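Two-component insecticidal protein 16 kDa unit (Alcaligenes faecalis, PDB 5V3S) is the aegerolysin-family 16 kDa unit of a binary insecticidal toxin that kills corn rootworm, apparently by a mechanism similar to that of Cry34Ab1/Cry35Ab1. Local coordinates at residues 94-99 with 121-126; 107-112 with 129-134. All blocks are in the same frame, centred on the assembly; numbering follows the deposited sequence.

Overall arrangement
From the N terminus the chain lays down strands of both sheets of a beta sandwich before it reaches strand 94-103, where contact 1 begins. It then turns through 107-109, the opening of contact 2, into strand 110-115, which pairs antiparallel with 94-103. Strand 121-126, at the edge of the six-stranded sheet, closes contact 1, joining the two sheets across the sandwich. The loop 129-134 closes contact 2 before the chain enters strand 136-144. The segments alternate, so the two closures cross rather than nest. Their centres lie about 19 Å apart, yet they meet at Asp111, whose carboxylate receives Tyr99 and Lys125 of contact 1.

Contact 1 of 2, residues 94-99 with 121-126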
loop_
_atom_site.group_PDB
_atom_site.type_symbol
_atom_site.label_atom_id
_atom_site.label_comp_id
_atom_site.label_asym_id
_atom_site.label_seq_id
_atom_site.Cartn_x
_atom_site.Cartn_y
_atom_site.Cartn_z
ATOM N N LYS A 94 -15.327 -2.928 9.210
ATOM C CA LYS A 94 -15.401 -1.519 8.870
ATOM C C LYS A 94 -14.273 -1.221 7.850
ATOM O O LYS A 94 -13.091 -1.463 8.117
ATOM C CB LYS A 94 -15.211 -0.639 10.082
ATOM C CG LYS A 94 -16.207 -0.890 11.216
ATOM C CD LYS A 94 -17.095 0.330 11.412
ATOM C CE LYS A 94 -16.505 1.340 12.397
ATOM N NZ LYS A 94 -17.574 2.208 13.027
ATOM N N LEU A 95 -14.641 -0.684 6.698
ATOM C CA LEU A 95 -13.611 -0.262 5.716
ATOM C C LEU A 95 -13.003 1.083 6.192
ATOM O O LEU A 95 -13.733 2.064 6.344
ATOM C CB LEU A 95 -14.276 -0.105 4.352
ATOM C CG LEU A 95 -13.326 0.368 3.212
ATOM C CD1 LEU A 95 -12.192 -0.558 2.973
ATOM C CD2 LEU A 95 -14.195 0.513 1.964
ATOM N N VAL A 96 -11.664 1.127 6.390
ATOM C CA VAL A 96 -10.976 2.285 6.872
ATOM C C VAL A 96 -10.438 3.119 5.684
ATOM O O VAL A 96 -10.723 4.325 5.633
ATOM C CB VAL A 96 -9.890 1.849 7.824
ATOM C CG1 VAL A 96 -9.038 3.034 8.278
ATOM C CG2 VAL A 96 -10.583 1.092 8.982
ATOM N N PHE A 97 -9.739 2.491 4.757
ATOM C CA PHE A 97 -9.228 3.196 3.498
ATOM C C PHE A 97 -9.079 2.268 2.312
ATOM O O PHE A 97 -9.077 1.063 2.415
ATOM C CB PHE A 97 -7.941 4.010 3.669
ATOM C CG PHE A 97 -6.649 3.208 3.860
ATOM C CD1 PHE A 97 -6.011 2.577 2.835
ATOM C CD2 PHE A 97 -6.015 3.152 5.113
ATOM C CE1 PHE A 97 -4.801 1.909 3.023
ATOM C CE2 PHE A 97 -4.840 2.494 5.303
ATOM C CZ PHE A 97 -4.218 1.845 4.245
ATOM N N GLU A 98 -9.071 2.886 1.157
ATOM C CA GLU A 98 -8.791 2.239 -0.117
ATOM C C GLU A 98 -7.590 2.987 -0.658
ATOM O O GLU A 98 -7.499 4.248 -0.525
ATOM C CB GLU A 98 -9.961 2.352 -1.064
ATOM C CG GLU A 98 -11.162 1.505 -0.606
ATOM C CD GLU A 98 -12.444 1.896 -1.314
ATOM O OE1 GLU A 98 -12.647 3.062 -1.726
ATOM O OE2 GLU A 98 -13.195 1.002 -1.519
ATOM N N TYR A 99 -6.586 2.211 -1.119
ATOM C CA TYR A 99 -5.437 2.829 -1.730
ATOM C C TYR A 99 -5.253 2.323 -3.186
ATOM O O TYR A 99 -5.589 1.183 -3.485
ATOM C CB TYR A 99 -4.183 2.550 -0.891
ATOM C CG TYR A 99 -2.974 3.290 -1.402
ATOM C CD1 TYR A 99 -2.937 4.723 -1.381
ATOM C CD2 TYR A 99 -1.923 2.586 -1.973
ATOM C CE1 TYR A 99 -1.808 5.392 -1.884
ATOM C CE2 TYR A 99 -0.814 3.227 -2.410
ATOM C CZ TYR A 99 -0.769 4.629 -2.388
ATOM O OH TYR A 99 0.358 5.207 -2.935
ATOM N N TYR A 121 -11.002 7.358 12.609
ATOM C CA TYR A 121 -9.616 7.055 12.298
ATOM C C TYR A 121 -8.865 8.295 11.745
ATOM O O TYR A 121 -9.446 9.145 11.082
ATOM C CB TYR A 121 -9.539 5.926 11.304
ATOM C CG TYR A 121 -10.286 4.699 11.755
ATOM C CD1 TYR A 121 -9.655 3.695 12.479
ATOM C CD2 TYR A 121 -11.592 4.531 11.395
ATOM C CE1 TYR A 121 -10.327 2.511 12.829
ATOM C CE2 TYR A 121 -12.287 3.441 11.802
ATOM C CZ TYR A 121 -11.672 2.469 12.529
ATOM O OH TYR A 121 -12.413 1.391 12.908
ATOM N N THR A 122 -7.666 8.470 12.197
ATOM C CA THR A 122 -6.738 9.368 11.585
ATOM C C THR A 122 -5.854 8.555 10.647
ATOM O O THR A 122 -5.102 7.697 11.020
ATOM C CB THR A 122 -5.928 10.174 12.595
ATOM O OG1 THR A 122 -6.838 10.815 13.510
ATOM C CG2 THR A 122 -5.134 11.276 11.880
ATOM N N VAL A 123 -5.952 8.900 9.370
ATOM C CA VAL A 123 -5.180 8.203 8.385
ATOM C C VAL A 123 -4.327 9.188 7.605
ATOM O O VAL A 123 -4.886 10.073 6.970
ATOM C CB VAL A 123 -6.089 7.433 7.450
ATOM C CG1 VAL A 123 -5.293 6.667 6.453
ATOM C CG2 VAL A 123 -6.892 6.408 8.163
ATOM N N ILE A 124 -3.021 9.015 7.652
ATOM C CA ILE A 124 -2.021 9.949 7.022
ATOM C C ILE A 124 -1.010 9.239 6.113
ATOM O O ILE A 124 -0.318 8.312 6.583
ATOM C CB ILE A 124 -1.279 10.804 8.033
ATOM C CG1 ILE A 124 -2.219 11.599 8.977
ATOM C CG2 ILE A 124 -0.324 11.774 7.250
ATOM C CD1 ILE A 124 -2.893 12.790 8.366
ATOM N N LYS A 125 -0.919 9.711 4.835
ATOM C CA LYS A 125 0.125 9.208 3.942
ATOM C C LYS A 125 1.323 10.211 3.731
ATOM O O LYS A 125 1.115 11.431 3.608
ATOM C CB LYS A 125 -0.521 8.868 2.621
ATOM C CG LYS A 125 0.437 8.338 1.567
ATOM C CD LYS A 125 -0.330 7.934 0.319
ATOM C CE LYS A 125 -0.824 9.190 -0.414
ATOM N NZ LYS A 125 0.123 9.819 -1.395
ATOM N N LYS A 126 2.529 9.671 3.700
ATOM C CA LYS A 126 3.763 10.398 3.392
ATOM C C LYS A 126 4.365 9.674 2.214
ATOM O O LYS A 126 4.265 8.451 2.089
ATOM C CB LYS A 126 4.743 10.405 4.575
ATOM C CG LYS A 126 4.188 10.980 5.911
ATOM C CD LYS A 126 4.330 12.509 6.100
ATOM C CE LYS A 126 3.403 13.041 7.244
ATOM N NZ LYS A 126 3.070 14.482 7.005
#
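Val96 lies against the ring of Tyr121, with CG2 over one face, 4.0 Å from the Tyr121 ring centroid and only 14° off the ring normal: a CH-pi contact displaced toward the rim. Its other methyl, CG1, anti to the backbone N (chi1 175°), reaches CG2 of Val123 at 4.0 Å while still grazing the base of the Tyr121 ring. Val123 divides its methyls between two partners, CG1 approaching CD2 of Phe97 at 3.8 Å. Val96 and Phe97 form a classic beta bulge opposite Leu89, and both turn their side chains toward strand 121-126. At the far end Lys125 starts out extended, then bends in its outer part, at chi3 and chi4, crossing Tyr99 at about a right angle with CD 3.7 Å from Tyr99 CE1. The bend accompanies the salt bridge of its NZ to Asp111, which is also hydrogen-bonded to Tyr99 OH. Tyr121 OH is hydrogen-bonded to Asp91. No hydrogen bond joins the two strands, which run nearly parallel (12°) with axes 8.7 Å apart. The two sheets thus meet here through apolar surfaces, while the phenol and ammonium groups find partners beyond the interface, and Asp111 probably offsets the charge of Lys125.

Contact 2 of 2, residues 107-112 with 129-134; sequences GSNSDE and GSPSGA
Asn109 reaches from the start of 107-112 into the loop 129-134, and its amide nitrogen supplies two of the direct hydrogen bonds. ND2 donates to Gly133 O at 2.8 Å, with that oxygen in the plane of the amide. The second bond, from ND2 to Pro131 O, is longer at 3.3 Å; here the donor stands above the carbonyl plane, 53° out of it. With CG anti to the carbonyl carbon (chi1 -65°), the amide is carried to both loop carbonyls and its rotation is restricted. Pro131 CG also packs beside ND2. The backbone of Asn109 is gripped as well: Ser130 OG donates to Asn109 O at 3.1 Å, beside a CA-H...O contact from Ser130 CA to the same oxygen.

At the first residue of 129-134 the acceptor is a carboxylate. Gly129 N donates to Asp111 OD2 at 2.7 Å along a fairly straight path (160°), meeting the carboxylate from above its plane. This oxygen, already shared by Tyr99 and Lys125, thus has a third partner in the Gly129 N-H. Gly129 O, by contrast, is buried without a polar partner.

Two waters extend the network. One donates to both Gly107 O and Gly133 O; the other accepts from Asn109 N and donates to Pro131 O at 2.6 Å.

This surface contact fastens the loop between strands 121-126 and 136-144 to the beginning of strand 110-115. Ser110 pairs through its backbone with Asp102 of the adjacent strand 94-103, while the Asn109 side chain touches Cys103 of that strand and Met135, just ahead of strand 136-144.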
loop_
_atom_site.group_PDB
_atom_site.type_symbol
_atom_site.label_atom_id
_atom_site.label_comp_id
_atom_site.label_asym_id
_atom_site.label_seq_id
_atom_site.Cartn_x
_atom_site.Cartn_y
_atom_site.Cartn_z
ATOM N N GLY A 107 5.528 7.074 -18.223
ATOM C CA GLY A 107 4.433 7.938 -17.811
ATOM C C GLY A 107 4.651 8.490 -16.415
ATOM O O GLY A 107 5.668 8.234 -15.782
ATOM N N SER A 108 3.683 9.248 -15.933
ATOM C CA SER A 108 3.802 9.871 -14.619
ATOM C C SER A 108 3.116 8.989 -13.577
ATOM O O SER A 108 2.023 8.456 -13.832
ATOM C CB SER A 108 3.185 11.269 -14.614
ATOM O OG SER A 108 2.079 11.339 -15.493
ATOM N N ASN A 109 3.795 8.826 -12.446
ATOM C CA ASN A 109 3.245 8.153 -11.241
ATOM C C ASN A 109 2.018 8.915 -10.802
ATOM O O ASN A 109 2.022 10.170 -10.834
ATOM C CB ASN A 109 4.288 8.174 -10.096
ATOM C CG ASN A 109 5.542 7.375 -10.391
ATOM O OD1 ASN A 109 5.490 6.200 -10.784
ATOM N ND2 ASN A 109 6.696 7.975 -10.126
ATOM N N SER A 110 0.952 8.188 -10.421
ATOM C CA SER A 110 -0.121 8.760 -9.657
ATOM C C SER A 110 -0.581 7.785 -8.556
ATOM O O SER A 110 -0.321 6.557 -8.601
ATOM C CB SER A 110 -1.319 9.100 -10.537
ATOM O OG SER A 110 -2.014 7.929 -10.975
ATOM N N ASP A 111 -1.253 8.348 -7.579
ATOM C CA ASP A 111 -1.941 7.468 -6.588
ATOM C C ASP A 111 -3.176 8.110 -6.045
ATOM O O ASP A 111 -3.582 9.223 -6.449
ATOM C CB ASP A 111 -0.926 7.070 -5.521
ATOM C CG ASP A 111 -0.609 8.204 -4.514
ATOM O OD1 ASP A 111 -1.245 9.347 -4.582
ATOM O OD2 ASP A 111 0.280 7.890 -3.665
ATOM N N GLU A 112 -3.830 7.429 -5.123
ATOM C CA GLU A 112 -5.047 7.974 -4.568
ATOM C C GLU A 112 -5.329 7.176 -3.345
ATOM O O GLU A 112 -5.321 5.959 -3.422
ATOM C CB GLU A 112 -6.207 7.802 -5.517
ATOM C CG GLU A 112 -7.558 8.132 -4.917
ATOM C CD GLU A 112 -7.942 9.552 -5.122
ATOM O OE1 GLU A 112 -7.037 10.413 -5.221
ATOM O OE2 GLU A 112 -9.160 9.795 -5.205
ATOM N N GLY A 129 1.803 10.022 -4.444
ATOM C CA GLY A 129 1.385 11.165 -5.247
ATOM C C GLY A 129 2.113 11.015 -6.557
ATOM O O GLY A 129 2.203 9.899 -7.082
ATOM N N SER A 130 2.709 12.118 -7.019
ATOM C CA SER A 130 3.347 12.221 -8.352
ATOM C C SER A 130 4.835 12.674 -8.336
ATOM O O SER A 130 5.171 13.717 -8.927
ATOM C CB SER A 130 2.525 13.205 -9.223
ATOM O OG SER A 130 1.166 12.764 -9.377
ATOM N N PRO A 131 5.742 11.884 -7.706
ATOM C CA PRO A 131 7.156 12.175 -7.845
ATOM C C PRO A 131 7.705 11.839 -9.245
ATOM O O PRO A 131 7.035 11.211 -10.049
ATOM C CB PRO A 131 7.791 11.233 -6.813
ATOM C CG PRO A 131 6.913 10.030 -6.859
ATOM C CD PRO A 131 5.537 10.652 -6.901
ATOM N N SER A 132 8.949 12.220 -9.492
ATOM C CA SER A 132 9.634 11.816 -10.710
ATOM C C SER A 132 10.058 10.362 -10.572
ATOM O O SER A 132 9.911 9.770 -9.488
ATOM C CB SER A 132 10.868 12.697 -10.938
ATOM O OG SER A 132 10.456 13.978 -11.307
ATOM N N GLY A 133 10.549 9.790 -11.676
ATOM C CA GLY A 133 11.243 8.484 -11.651
ATOM C C GLY A 133 10.453 7.391 -10.930
ATOM O O GLY A 133 9.206 7.307 -11.078
ATOM N N ALA A 134 11.146 6.613 -10.109
ATOM C CA ALA A 134 10.476 5.494 -9.393
ATOM C C ALA A 134 9.557 6.019 -8.280
ATOM O O ALA A 134 9.907 6.956 -7.535
ATOM C CB ALA A 134 11.492 4.515 -8.812
HETATM O O HOH W 1 7.715 8.277 -13.459
HETATM O O HOH W 2 5.640 10.924 -12.237
#